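Local coordinates for protein ACDH-11, isoform b (Caenorhabditis elegans, PDB 4Y9J), which belongs to the acyl-CoA dehydrogenase family of flavoproteins and binds flavin-adenine dinucleotide together with the ligand UCC, at residues His81-Ala84 and Arg88-Lys91; Glu75-Glu80 and Gln282-Glu287; Arg458-Ser461 and Ile466-Ala469; Ala375-Gly380 and Gly471-Gln476; Phe135-Gly140 and Met327-Ser332. All blocks are in the same frame, centred on the assembly; numbering follows the deposited sequence.

Contact 1 (His81-Ala84 and Arg88-Lys91); sequences HQDA and RVDK
His81 grips the 88-91 strand with its carbonyl and lays its ring beside Arg88. His81 O accepts from two consecutive amides, Val89 N at 2.8 Å within the carbonyl plane and Asp90 N at 3.0 Å from above that plane. Its imidazole runs alongside the Arg88 guanidinium, the planes 33° apart and offset; His81 ND1 stands 3.2 Å from Arg88 NH2, but the angle is too poor for a hydrogen bond. A bend in the Arg88 chain (chi2 91°) helps bring the cation here, and Asp90 fixes its rotation from the side: Arg88 NE reaches Asp90 OD2, while Arg88 NH2 makes a salt bridge of 3.0 Å with Asp90 OD1. Asp90 OD1 also takes the amide of Met271. Gln82 faces Arg88 as a non-hydrogen-bonded antiparallel pair, its NE2 3.5 Å from Arg88 CA and its amide nearly perpendicular to the guanidinium; it also packs on Val272 of a neighbouring subunit. Next, Asp83 CB touches Val89 CG1 at 4.0 Å; an aspartate suits this turn because OD1 collects the amides of Trp85 and Lys87. One carbonyl shared by two successive N-H groups is the signature of a beta bulge, here set in the antiparallel hairpin of strands 78-80 and 88-93.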
# COMPACT_ATOMS: atom_id res chain seq x y z
N HIS B 81 4.10 16.05 2.91
CA HIS B 81 4.16 17.48 2.76
C HIS B 81 3.85 18.20 4.05
O HIS B 81 4.56 19.15 4.38
CB HIS B 81 3.19 18.02 1.70
CG HIS B 81 3.53 17.65 0.27
ND1 HIS B 81 4.83 17.62 -0.22
CD2 HIS B 81 2.73 17.35 -0.78
CE1 HIS B 81 4.81 17.29 -1.50
NE2 HIS B 81 3.55 17.10 -1.86
N GLN B 82 2.75 17.82 4.68
CA GLN B 82 2.19 18.52 5.82
C GLN B 82 2.24 17.60 7.05
O GLN B 82 2.25 16.36 6.92
CB GLN B 82 0.68 18.88 5.58
CG GLN B 82 0.24 19.13 4.11
CD GLN B 82 0.87 20.36 3.46
OE1 GLN B 82 1.06 20.44 2.20
NE2 GLN B 82 1.24 21.28 4.29
N ASP B 83 2.26 18.21 8.21
CA ASP B 83 2.02 17.53 9.46
C ASP B 83 0.51 17.43 9.64
O ASP B 83 -0.23 17.74 8.72
CB ASP B 83 2.77 18.24 10.61
CG ASP B 83 2.17 19.53 11.06
OD1 ASP B 83 1.00 19.93 10.70
OD2 ASP B 83 2.78 20.12 11.99
N ALA B 84 0.00 17.04 10.80
CA ALA B 84 -1.39 16.76 10.92
C ALA B 84 -2.20 17.99 11.26
O ALA B 84 -3.39 17.92 11.41
CB ALA B 84 -1.60 15.70 12.00
N ARG B 88 3.41 23.05 6.80
CA ARG B 88 4.17 22.42 5.77
C ARG B 88 5.53 21.99 6.35
O ARG B 88 6.19 22.81 6.95
CB ARG B 88 4.42 23.44 4.69
CG ARG B 88 5.30 22.88 3.63
CD ARG B 88 4.45 22.27 2.58
NE ARG B 88 5.30 21.55 1.66
CZ ARG B 88 5.03 21.35 0.37
NH1 ARG B 88 3.94 21.86 -0.22
NH2 ARG B 88 5.87 20.69 -0.33
N VAL B 89 5.87 20.74 6.23
CA VAL B 89 7.08 20.18 6.87
C VAL B 89 8.00 19.44 5.92
O VAL B 89 9.19 19.37 6.20
CB VAL B 89 6.76 19.25 8.07
CG1 VAL B 89 6.09 20.02 9.22
CG2 VAL B 89 5.94 18.05 7.66
N ASP B 90 7.51 18.96 4.77
CA ASP B 90 8.37 18.27 3.81
C ASP B 90 9.15 17.14 4.52
O ASP B 90 10.37 17.03 4.44
CB ASP B 90 9.31 19.30 3.15
CG ASP B 90 8.56 20.33 2.21
OD1 ASP B 90 8.34 19.96 1.13
OD2 ASP B 90 8.24 21.52 2.53
N LYS B 91 8.45 16.27 5.20
CA LYS B 91 9.16 15.25 5.97
C LYS B 91 9.50 14.08 5.05
O LYS B 91 8.60 13.47 4.46
CB LYS B 91 8.31 14.80 7.15
CG LYS B 91 8.97 13.69 7.95
CD LYS B 91 8.40 13.54 9.35
CE LYS B 91 7.29 12.53 9.24
NZ LYS B 91 6.71 12.23 10.59

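Contact 2 (Glu75-Glu80 and Gln282-Glu287); sequences EQPRLE and QLPTAE
Pro77 settles on the 282-284 backbone and on Pro284, joining the N-terminal domain to the beta-rich middle domain of the acyl-CoA dehydrogenase fold. The segment 75-80 leads from helix 44-74 into strand 78-80, and 282-287 leads into strand 285-298; they pass with Pro77 CA 5.9 Å from Pro284 CA and no hydrogen bond between them. Followed outward, the Pro77 ring carries almost all of the contact. Pro77 CB, which points at the other segment, meets Pro284 CB at 4.0 Å, an apolar touch between two pyrrolidine rings. Pro77 CG reaches further and lies 3.9 Å from Pro284 N. Pro77 CD, closing the ring back to the backbone nitrogen, lies 4.0 Å from Gln282 C. Proline suits this junction: it has no amide hydrogen to satisfy, and its rigid ring offers a compact apolar surface to a chain that is itself stiffened by Pro284.

The polar groups nearby are engaged by other partners. Gln282 turns from Pro77, and its NE2 donates to Asp438. Thr285 touches the flavin-adenine dinucleotide and bonds through OG1 to Lys277 and Ser225, so the segment beneath Pro77 runs directly into the flavin pocket. Arg78 points away from 282-287 and forms a salt bridge with Glu75 of a neighbouring subunit. Where the Pro77 ring lies closest to the opposite chain, Pro77 CG and CD share one atom, each standing 3.5 Å from Gln282 O.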
# COMPACT_ATOMS: atom_id res chain seq x y z
N GLU B 75 11.68 -1.21 1.78
CA GLU B 75 11.03 -0.11 2.53
C GLU B 75 11.48 1.21 1.91
O GLU B 75 12.37 1.93 2.43
CB GLU B 75 11.38 -0.12 4.02
CG GLU B 75 10.87 -1.34 4.70
CD GLU B 75 9.37 -1.39 4.97
OE1 GLU B 75 8.62 -0.36 4.77
OE2 GLU B 75 8.94 -2.51 5.45
N GLN B 76 10.80 1.57 0.84
CA GLN B 76 11.20 2.70 0.03
C GLN B 76 10.85 4.03 0.66
O GLN B 76 9.99 4.09 1.51
CB GLN B 76 10.49 2.57 -1.31
CG GLN B 76 10.96 1.32 -2.03
CD GLN B 76 10.07 0.95 -3.25
OE1 GLN B 76 9.31 1.78 -3.79
NE2 GLN B 76 10.23 -0.27 -3.69
N PRO B 77 11.54 5.08 0.29
CA PRO B 77 11.32 6.39 0.89
C PRO B 77 9.93 6.94 0.63
O PRO B 77 9.35 6.68 -0.45
CB PRO B 77 12.34 7.31 0.19
CG PRO B 77 13.15 6.44 -0.63
CD PRO B 77 12.66 5.08 -0.66
N ARG B 78 9.45 7.75 1.55
CA ARG B 78 8.18 8.43 1.42
C ARG B 78 8.35 9.86 1.83
O ARG B 78 9.31 10.24 2.52
CB ARG B 78 7.09 7.78 2.32
CG ARG B 78 6.89 6.31 2.02
CD ARG B 78 5.82 5.63 2.93
NE ARG B 78 6.31 5.07 4.20
CZ ARG B 78 6.06 5.61 5.39
NH1 ARG B 78 5.39 6.76 5.48
NH2 ARG B 78 6.48 5.01 6.50
N LEU B 79 7.44 10.70 1.34
CA LEU B 79 7.41 12.14 1.56
C LEU B 79 6.06 12.57 2.09
O LEU B 79 5.01 12.16 1.53
CB LEU B 79 7.72 12.88 0.25
CG LEU B 79 7.51 14.37 0.25
CD1 LEU B 79 8.49 15.02 1.23
CD2 LEU B 79 7.63 14.98 -1.17
N GLU B 80 6.03 13.31 3.18
CA GLU B 80 4.81 13.94 3.70
C GLU B 80 4.95 15.40 3.70
O GLU B 80 5.79 15.96 4.40
CB GLU B 80 4.53 13.50 5.12
CG GLU B 80 4.24 12.02 5.19
CD GLU B 80 4.05 11.44 6.60
OE1 GLU B 80 4.16 12.16 7.61
OE2 GLU B 80 3.83 10.22 6.66
N GLN B 282 15.23 2.58 -3.96
CA GLN B 282 15.83 2.79 -2.67
C GLN B 282 16.15 4.25 -2.41
O GLN B 282 16.12 4.71 -1.25
CB GLN B 282 17.14 1.98 -2.49
CG GLN B 282 17.15 0.53 -3.00
CD GLN B 282 17.52 0.42 -4.49
OE1 GLN B 282 17.34 1.33 -5.29
NE2 GLN B 282 18.03 -0.69 -4.83
N LEU B 283 16.52 4.93 -3.48
CA LEU B 283 17.07 6.29 -3.45
C LEU B 283 15.96 7.36 -3.45
O LEU B 283 15.09 7.34 -4.32
CB LEU B 283 17.96 6.43 -4.70
CG LEU B 283 18.44 7.80 -5.05
CD1 LEU B 283 19.55 8.20 -4.11
CD2 LEU B 283 19.04 7.74 -6.46
N PRO B 284 16.00 8.34 -2.54
CA PRO B 284 14.93 9.33 -2.67
C PRO B 284 15.27 10.36 -3.73
O PRO B 284 16.31 11.02 -3.60
CB PRO B 284 14.90 9.99 -1.32
CG PRO B 284 16.18 9.61 -0.67
CD PRO B 284 16.69 8.39 -1.25
N THR B 285 14.52 10.41 -4.78
CA THR B 285 14.74 11.41 -5.83
C THR B 285 13.52 12.28 -5.87
O THR B 285 12.39 11.81 -6.08
CB THR B 285 15.03 10.74 -7.20
OG1 THR B 285 16.18 9.87 -7.14
CG2 THR B 285 15.16 11.76 -8.32
N ALA B 286 13.70 13.58 -5.70
CA ALA B 286 12.60 14.53 -5.63
C ALA B 286 12.61 15.54 -6.72
O ALA B 286 13.64 15.77 -7.41
CB ALA B 286 12.68 15.27 -4.27
N GLU B 287 11.49 16.21 -6.89
CA GLU B 287 11.44 17.49 -7.56
C GLU B 287 11.45 18.58 -6.49
O GLU B 287 10.68 18.50 -5.52
CB GLU B 287 10.18 17.64 -8.39
CG GLU B 287 10.03 16.54 -9.43
CD GLU B 287 8.69 16.49 -10.15
OE1 GLU B 287 7.92 17.51 -10.11
OE2 GLU B 287 8.46 15.40 -10.75

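Contact 3 (Arg458-Ser461 and Ile466-Ala469); sequences RVFS and ILLA. With UCC (S-{(3S,5R,9R)-1-[(2R,3S,4R,5R)-5-(6-amino-9H-purin-9-yl)-4-hydroxy-3-(phosphonooxy)tetrahydrofuran-2-yl]-3,5,9-trihydroxy-8,8-dimethyl-3,5-dioxido-10,14-dioxo-2,4,6-trioxa-11,15-diaza-3lambda~5~,5lambda~5~-diphosphaheptadecan-17-yl} undecanethioate), chain F.
Ile466 is wedged between Phe460 and Val459, and these three residues bury most of the surface. Ile466 CG2 comes obliquely to the Phe460 ring, reaching Phe460 CE1 at 3.3 Å, a tight contact. The Ile466 and Val459 side chains cross at about a right angle, with Ile466 CG1 3.7 Å from Val459 CG1 and Ile466 CD1 3.2 Å from Val459 O. With CG1 anti to the carbonyl carbon (chi1 -81°) and CG2 anti to the backbone N, the two branches of Ile466 divide between these neighbours. A beta-branched isoleucine suits such a wedge because it presents two apolar arms close to its backbone. Leu467 N lies at the edge of the Phe460 ring, near its plane. The polar ends of the joint are bridged by a water, which donates to Phe460 O and accepts from Ile466 N.

Just before Val459, Arg458 binds UCC. Arg458 NE and NH2 both donate to the phosphate oxygen UCC O12, each at 3.0 Å, while NH1 and NH2 both reach OP3. UCC C8 lies over one guanidinium face, and Asp455 forms a salt bridge with NH1.

The contact thus closes the short link between consecutive helices 449-461 and 466-478. Val459 leans on Arg396 and Ala469 on Met393 and Met394, all of helix 389-419, while Leu467 packs against Gln503 and Leu506 of helix 486-512.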
# COMPACT_ATOMS: atom_id res chain seq x y z
N ARG B 458 33.76 16.42 -28.30
CA ARG B 458 34.28 17.64 -27.70
C ARG B 458 35.76 17.43 -27.30
O ARG B 458 36.61 18.36 -27.46
CB ARG B 458 33.43 18.02 -26.50
CG ARG B 458 33.98 19.17 -25.63
CD ARG B 458 33.28 19.15 -24.27
NE ARG B 458 31.93 19.70 -24.37
CZ ARG B 458 30.78 19.04 -24.18
NH1 ARG B 458 30.73 17.75 -23.82
NH2 ARG B 458 29.65 19.71 -24.36
N VAL B 459 36.09 16.25 -26.77
CA VAL B 459 37.49 15.93 -26.41
C VAL B 459 38.43 16.10 -27.59
O VAL B 459 39.52 16.72 -27.46
CB VAL B 459 37.66 14.56 -25.71
CG1 VAL B 459 39.14 14.34 -25.39
CG2 VAL B 459 36.90 14.58 -24.42
N PHE B 460 38.05 15.58 -28.74
CA PHE B 460 38.88 15.72 -29.99
C PHE B 460 38.95 17.14 -30.59
O PHE B 460 39.92 17.55 -31.21
CB PHE B 460 38.38 14.74 -31.03
CG PHE B 460 38.68 13.30 -30.70
CD1 PHE B 460 39.98 12.86 -30.66
CD2 PHE B 460 37.71 12.40 -30.47
CE1 PHE B 460 40.28 11.53 -30.39
CE2 PHE B 460 38.00 11.07 -30.21
CZ PHE B 460 39.28 10.65 -30.14
N SER B 461 37.94 17.94 -30.28
CA SER B 461 37.77 19.28 -30.81
C SER B 461 38.60 20.42 -30.25
O SER B 461 38.70 21.44 -30.89
CB SER B 461 36.29 19.66 -30.63
OG SER B 461 35.53 18.79 -31.44
N ILE B 466 44.58 14.37 -29.45
CA ILE B 466 44.06 13.26 -28.64
C ILE B 466 44.25 11.96 -29.40
O ILE B 466 44.63 10.96 -28.83
CB ILE B 466 42.56 13.44 -28.19
CG1 ILE B 466 42.44 14.36 -26.98
CG2 ILE B 466 42.03 12.16 -27.68
CD1 ILE B 466 42.60 15.82 -27.34
N LEU B 467 44.04 11.97 -30.71
CA LEU B 467 44.21 10.73 -31.46
C LEU B 467 45.65 10.19 -31.47
O LEU B 467 45.89 9.00 -31.29
CB LEU B 467 43.73 10.92 -32.88
CG LEU B 467 43.45 9.60 -33.60
CD1 LEU B 467 42.11 9.13 -33.10
CD2 LEU B 467 43.58 9.71 -35.14
N LEU B 468 46.62 11.05 -31.72
CA LEU B 468 48.03 10.66 -31.61
C LEU B 468 48.36 10.03 -30.24
O LEU B 468 49.01 8.94 -30.12
CB LEU B 468 48.92 11.88 -31.79
CG LEU B 468 50.40 11.56 -31.61
CD1 LEU B 468 50.87 10.61 -32.70
CD2 LEU B 468 51.29 12.82 -31.59
N ALA B 469 47.93 10.75 -29.21
CA ALA B 469 48.09 10.30 -27.84
C ALA B 469 47.47 8.93 -27.59
O ALA B 469 48.10 8.06 -26.97
CB ALA B 469 47.45 11.31 -26.90
OA1 UCC F . 22.26 12.61 -13.46
CA1 UCC F . 22.70 13.18 -12.39
CA2 UCC F . 22.83 12.59 -10.98
CA3 UCC F . 22.76 11.11 -10.78
CA4 UCC F . 23.82 10.62 -9.73
CA5 UCC F . 24.89 9.78 -10.45
CA6 UCC F . 25.25 8.57 -9.66
CA7 UCC F . 26.31 7.74 -10.36
CA8 UCC F . 26.55 6.78 -9.27
CA9 UCC F . 26.61 5.37 -9.53
C10 UCC F . 25.52 4.60 -8.92
C11 UCC F . 24.83 4.03 -10.15
S UCC F . 23.22 14.76 -12.28
CP1 UCC F . 23.02 15.56 -13.92
CP2 UCC F . 23.84 14.96 -15.02
NP1 UCC F . 23.87 15.81 -16.23
CP3 UCC F . 24.78 15.53 -17.15
OP1 UCC F . 25.52 14.55 -17.13
CP4 UCC F . 24.96 16.54 -18.27
CP5 UCC F . 24.88 15.82 -19.62
NP2 UCC F . 25.25 16.86 -20.58
CP6 UCC F . 26.50 17.18 -20.89
OP2 UCC F . 27.48 16.57 -20.48
CP8 UCC F . 26.63 18.31 -21.90
OP3 UCC F . 27.63 17.94 -22.89
CPB UCC F . 27.17 19.62 -21.38
CP7 UCC F . 28.37 19.61 -20.42
CP9 UCC F . 26.14 19.90 -20.20
CPA UCC F . 26.74 20.86 -22.20
O7 UCC F . 27.26 22.06 -21.57
P2 UCC F . 27.43 23.41 -22.44
O21 UCC F . 27.93 24.54 -21.56
O22 UCC F . 26.19 23.50 -23.34
O6 UCC F . 28.60 22.92 -23.46
P1 UCC F . 30.08 23.49 -23.63
O11 UCC F . 30.11 24.95 -24.04
O12 UCC F . 30.72 22.47 -24.53
O5' UCC F . 30.64 23.30 -22.07
C5' UCC F . 31.07 24.46 -21.31
C4' UCC F . 32.49 24.27 -20.75
C3' UCC F . 33.51 24.08 -21.86
O3' UCC F . 34.70 24.64 -21.36
P3 UCC F . 35.38 25.91 -22.01
O33 UCC F . 36.53 26.17 -21.06
O32 UCC F . 34.36 27.01 -21.84
O31 UCC F . 35.72 25.46 -23.45
C2' UCC F . 33.70 22.58 -22.01
O2' UCC F . 35.01 22.16 -22.39
O4' UCC F . 32.54 23.08 -19.94
C1' UCC F . 33.47 22.19 -20.55
N9 UCC F . 33.07 20.79 -20.32
C4 UCC F . 33.89 19.90 -19.78
N3 UCC F . 35.14 19.93 -19.26
C8 UCC F . 31.89 20.22 -20.66
N7 UCC F . 31.92 18.93 -20.30
C5 UCC F . 33.12 18.66 -19.74
C6 UCC F . 33.78 17.49 -19.10
N6 UCC F . 33.11 16.31 -19.03
N1 UCC F . 35.07 17.64 -18.66
C2 UCC F . 35.71 18.82 -18.75
O HOH W 1 42.38 15.79 -31.40

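Contact 4 (Ala375-Gly380 and Gly471-Gln476); sequences AARLLG and GKRVEQ
Arg377 and Arg473 approach from opposite directions between helices 352-383 and 466-478, and the contact is carried by their guanidinium groups alone. Arg377 NH2 sits over one face of the Arg473 guanidinium, 3.3 Å from Arg473 CZ and 3.0 Å from Arg473 NH2. The two planes are turned 53° from each other, so this is no parallel stack, and with donors on both sides no hydrogen bond joins them. Arg377 runs out straight (chi2 -176°) before bending at chi3 (73°), which carries the cation across the gap between the helices. Such long, flexible chains suit helices too far apart for small residues to touch.

Away from this close meeting the contact is loose. On that side solvent-exposed Gln476, further along the same helix, accepts from Arg473 NH1 through Gln476 OE1 at 3.1 Å, which helps hold the group. Tyr535 of helix 524-545 packs on Arg473, and Phe122 of helix 121-135 on Arg377.

The key to the pairing is Glu374: its OE1 makes a salt bridge with Arg377 NE and its OE2 with Arg473 NE. With two cations gathered at one carboxylate, their charge is probably offset in part, and the two arginines would in turn be expected to favour the ionised form of Glu374.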
# COMPACT_ATOMS: atom_id res chain seq x y z
N ALA B 375 41.23 3.80 -16.04
CA ALA B 375 40.71 5.14 -15.61
C ALA B 375 41.11 5.52 -14.14
O ALA B 375 41.49 6.64 -13.89
CB ALA B 375 39.20 5.19 -15.83
N ALA B 376 41.00 4.58 -13.21
CA ALA B 376 41.38 4.78 -11.81
C ALA B 376 42.87 5.11 -11.69
O ALA B 376 43.24 6.02 -10.97
CB ALA B 376 41.10 3.52 -11.01
N ARG B 377 43.69 4.34 -12.40
CA ARG B 377 45.16 4.60 -12.52
C ARG B 377 45.43 5.99 -13.01
O ARG B 377 46.21 6.74 -12.38
CB ARG B 377 45.81 3.60 -13.46
CG ARG B 377 47.30 3.66 -13.53
CD ARG B 377 47.90 2.70 -14.56
NE ARG B 377 47.67 3.16 -15.94
CZ ARG B 377 48.46 3.96 -16.61
NH1 ARG B 377 49.57 4.41 -16.04
NH2 ARG B 377 48.15 4.33 -17.83
N LEU B 378 44.82 6.36 -14.12
CA LEU B 378 45.02 7.68 -14.76
C LEU B 378 44.50 8.82 -13.88
O LEU B 378 45.10 9.91 -13.86
CB LEU B 378 44.32 7.78 -16.13
CG LEU B 378 44.92 6.87 -17.22
CD1 LEU B 378 43.92 6.77 -18.38
CD2 LEU B 378 46.25 7.39 -17.67
N LEU B 379 43.46 8.56 -13.11
CA LEU B 379 42.91 9.59 -12.22
C LEU B 379 43.89 9.86 -11.11
O LEU B 379 44.20 11.00 -10.75
CB LEU B 379 41.56 9.17 -11.65
CG LEU B 379 40.89 10.14 -10.65
CD1 LEU B 379 40.62 11.48 -11.30
CD2 LEU B 379 39.60 9.54 -10.09
N GLY B 380 44.38 8.77 -10.52
CA GLY B 380 45.37 8.87 -9.46
C GLY B 380 46.63 9.60 -9.87
O GLY B 380 47.12 10.52 -9.15
N GLY B 471 46.95 6.68 -29.87
CA GLY B 471 47.81 5.74 -30.61
C GLY B 471 49.10 5.37 -29.80
O GLY B 471 49.55 4.19 -29.73
N LYS B 472 49.68 6.40 -29.17
CA LYS B 472 50.85 6.19 -28.29
C LYS B 472 50.55 5.29 -27.10
O LYS B 472 51.32 4.35 -26.84
CB LYS B 472 51.36 7.51 -27.75
CG LYS B 472 52.04 8.31 -28.82
CD LYS B 472 52.57 9.62 -28.30
CE LYS B 472 53.30 10.27 -29.45
NZ LYS B 472 53.79 11.58 -29.00
N ARG B 473 49.43 5.54 -26.39
CA ARG B 473 49.01 4.66 -25.29
C ARG B 473 48.80 3.20 -25.76
O ARG B 473 49.33 2.24 -25.18
CB ARG B 473 47.77 5.24 -24.57
CG ARG B 473 47.27 4.45 -23.34
CD ARG B 473 48.34 4.31 -22.27
NE ARG B 473 47.94 3.46 -21.15
CZ ARG B 473 48.74 2.55 -20.58
NH1 ARG B 473 49.95 2.35 -21.01
NH2 ARG B 473 48.32 1.85 -19.55
N VAL B 474 48.05 3.04 -26.86
CA VAL B 474 47.82 1.70 -27.34
C VAL B 474 49.13 0.99 -27.66
O VAL B 474 49.32 -0.14 -27.28
CB VAL B 474 46.92 1.65 -28.57
CG1 VAL B 474 46.84 0.23 -29.12
CG2 VAL B 474 45.54 2.12 -28.22
N GLU B 475 50.03 1.67 -28.35
CA GLU B 475 51.34 1.04 -28.65
C GLU B 475 52.19 0.71 -27.39
O GLU B 475 52.93 -0.37 -27.38
CB GLU B 475 52.12 1.85 -29.66
CG GLU B 475 52.39 3.28 -29.21
CD GLU B 475 53.86 3.72 -29.23
OE1 GLU B 475 54.48 3.70 -30.32
OE2 GLU B 475 54.35 4.14 -28.13
N GLN B 476 52.07 1.53 -26.32
CA GLN B 476 52.76 1.14 -25.08
C GLN B 476 52.27 -0.21 -24.57
O GLN B 476 53.06 -1.10 -24.17
CB GLN B 476 52.49 2.14 -23.98
CG GLN B 476 53.01 3.53 -24.27
CD GLN B 476 52.70 4.54 -23.17
OE1 GLN B 476 51.75 4.42 -22.41
NE2 GLN B 476 53.55 5.53 -23.07

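Contact 5 (Phe135-Gly140 and Met327-Ser332); sequences FSPSAG and MRRIIS
The backbones of the turn at Pro137 and the helix at Arg329 approach to 6.7 Å between the CA atoms of these two residues, with no hydrogen bond between main chains. Side chains close the gap. Arg329 leaves its helix toward the turn and then folds, bent at both chi2 (60°) and chi3 (64°), so that one face of its guanidinium is turned to Pro137. Pro137 CB stands 3.8 Å above the Arg329 guanidinium plane, over its centre, and Pro137 CG is 3.6 Å from Arg329 NH2. At the edge of the same group, Arg329 NH2 donates to Ser138 OG at 2.8 Å, almost straight (166°) and in the guanidinium plane. In the acyl-CoA dehydrogenase fold this pins the turn after helix 121-135, in the N-terminal domain, to the long helix 304-338 of the C-terminal domain. The charge is buried and needs an anion: Glu66 of helix 44-74 supplies it, its OE1 making a salt bridge with Arg329 NH1 and a hydrogen bond with Ser138 OG. A small serine suits the spot, since its hydroxyl can join arginine and glutamate at once. Proline gives the cation an apolar lid, and Ser138 N closes the turn on Phe135 O at 2.9 Å. Ile61 and Val65 pack against Ser138 from helix 44-74.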
# COMPACT_ATOMS: atom_id res chain seq x y z
N PHE B 135 31.16 -2.60 -3.25
CA PHE B 135 30.00 -2.02 -2.55
C PHE B 135 28.80 -1.93 -3.47
O PHE B 135 27.68 -2.30 -3.07
CB PHE B 135 30.38 -0.61 -2.00
CG PHE B 135 29.30 0.09 -1.23
CD1 PHE B 135 28.71 -0.53 -0.12
CD2 PHE B 135 28.85 1.34 -1.60
CE1 PHE B 135 27.75 0.10 0.63
CE2 PHE B 135 27.84 1.97 -0.86
CZ PHE B 135 27.33 1.37 0.26
N SER B 136 29.03 -1.48 -4.71
CA SER B 136 27.94 -0.97 -5.56
C SER B 136 26.70 -1.88 -5.74
O SER B 136 25.58 -1.42 -5.55
CB SER B 136 28.53 -0.50 -6.89
OG SER B 136 27.60 0.35 -7.53
N PRO B 137 26.89 -3.18 -6.06
CA PRO B 137 25.71 -4.01 -6.25
C PRO B 137 25.03 -4.43 -4.95
O PRO B 137 23.91 -4.94 -5.00
CB PRO B 137 26.25 -5.24 -6.99
CG PRO B 137 27.72 -5.28 -6.69
CD PRO B 137 28.11 -3.87 -6.50
N SER B 138 25.64 -4.20 -3.81
CA SER B 138 24.93 -4.36 -2.55
C SER B 138 24.50 -3.11 -1.82
O SER B 138 24.00 -3.20 -0.68
CB SER B 138 25.84 -5.11 -1.60
OG SER B 138 26.06 -6.40 -2.11
N ALA B 139 24.66 -1.94 -2.44
CA ALA B 139 24.62 -0.69 -1.75
C ALA B 139 23.23 -0.16 -1.51
O ALA B 139 23.08 0.83 -0.85
CB ALA B 139 25.40 0.35 -2.57
N GLY B 140 22.23 -0.80 -2.08
CA GLY B 140 20.89 -0.24 -2.02
C GLY B 140 20.84 1.17 -2.59
O GLY B 140 20.14 2.01 -2.10
N MET B 327 26.95 -6.14 -13.74
CA MET B 327 27.41 -7.17 -14.67
C MET B 327 28.12 -8.31 -13.93
O MET B 327 27.78 -9.49 -14.06
CB MET B 327 28.29 -6.56 -15.74
CG MET B 327 27.56 -5.56 -16.63
SD MET B 327 28.58 -4.34 -17.56
CE MET B 327 29.54 -5.45 -18.44
N ARG B 328 29.08 -7.96 -13.09
CA ARG B 328 29.78 -8.98 -12.31
C ARG B 328 28.83 -9.68 -11.34
O ARG B 328 28.93 -10.91 -11.17
CB ARG B 328 30.93 -8.35 -11.55
CG ARG B 328 31.60 -9.24 -10.47
CD ARG B 328 32.19 -10.51 -10.99
NE ARG B 328 33.19 -10.23 -12.03
CZ ARG B 328 33.38 -10.90 -13.15
NH1 ARG B 328 32.61 -11.95 -13.45
NH2 ARG B 328 34.36 -10.53 -14.00
N ARG B 329 27.95 -8.94 -10.69
CA ARG B 329 27.05 -9.57 -9.72
C ARG B 329 26.16 -10.68 -10.39
O ARG B 329 26.06 -11.79 -9.90
CB ARG B 329 26.21 -8.52 -8.97
CG ARG B 329 25.18 -9.10 -8.01
CD ARG B 329 25.85 -9.94 -6.94
NE ARG B 329 26.75 -9.15 -6.05
CZ ARG B 329 26.36 -8.50 -4.95
NH1 ARG B 329 25.07 -8.43 -4.63
NH2 ARG B 329 27.25 -7.85 -4.22
N ILE B 330 25.56 -10.35 -11.51
CA ILE B 330 24.69 -11.29 -12.18
C ILE B 330 25.47 -12.49 -12.64
O ILE B 330 24.99 -13.59 -12.51
CB ILE B 330 23.78 -10.63 -13.23
CG1 ILE B 330 22.58 -11.55 -13.55
CG2 ILE B 330 24.53 -10.40 -14.52
CD1 ILE B 330 21.66 -11.75 -12.36
N ILE B 331 26.70 -12.33 -13.11
CA ILE B 331 27.47 -13.43 -13.56
C ILE B 331 27.89 -14.29 -12.35
O ILE B 331 27.88 -15.50 -12.41
CB ILE B 331 28.74 -12.93 -14.33
CG1 ILE B 331 28.38 -12.22 -15.63
CG2 ILE B 331 29.73 -14.07 -14.58
CD1 ILE B 331 29.63 -11.60 -16.28
N SER B 332 28.31 -13.66 -11.26
CA SER B 332 28.62 -14.40 -10.05
C SER B 332 27.43 -15.24 -9.55
O SER B 332 27.60 -16.40 -9.12
CB SER B 332 29.09 -13.44 -8.91
OG SER B 332 29.51 -14.16 -7.78

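In the fold
Contacts 2 and 5 are buried and join the N-terminal domain to the middle and C-terminal domains respectively; they touch where Gln282 CB packs on Gly140 O. Contacts 1 and 4 lie at the surface, about 52 Å apart between centres on opposite sides of the chain's centre, while contact 3 is partly buried. Contacts 1 and 2 share the small sheet of strands 78-80 and 88-93, and contacts 3 and 4 share helix 466-478. Chemistry follows place: backbone bonds and the Arg88-Asp90 pair shape contact 1, contact 2 is apolar, contact 3 is apolar between its segments while Arg458 binds UCC, and arginines paired with glutamates mark 4 and 5, the charge being buried in contact 5.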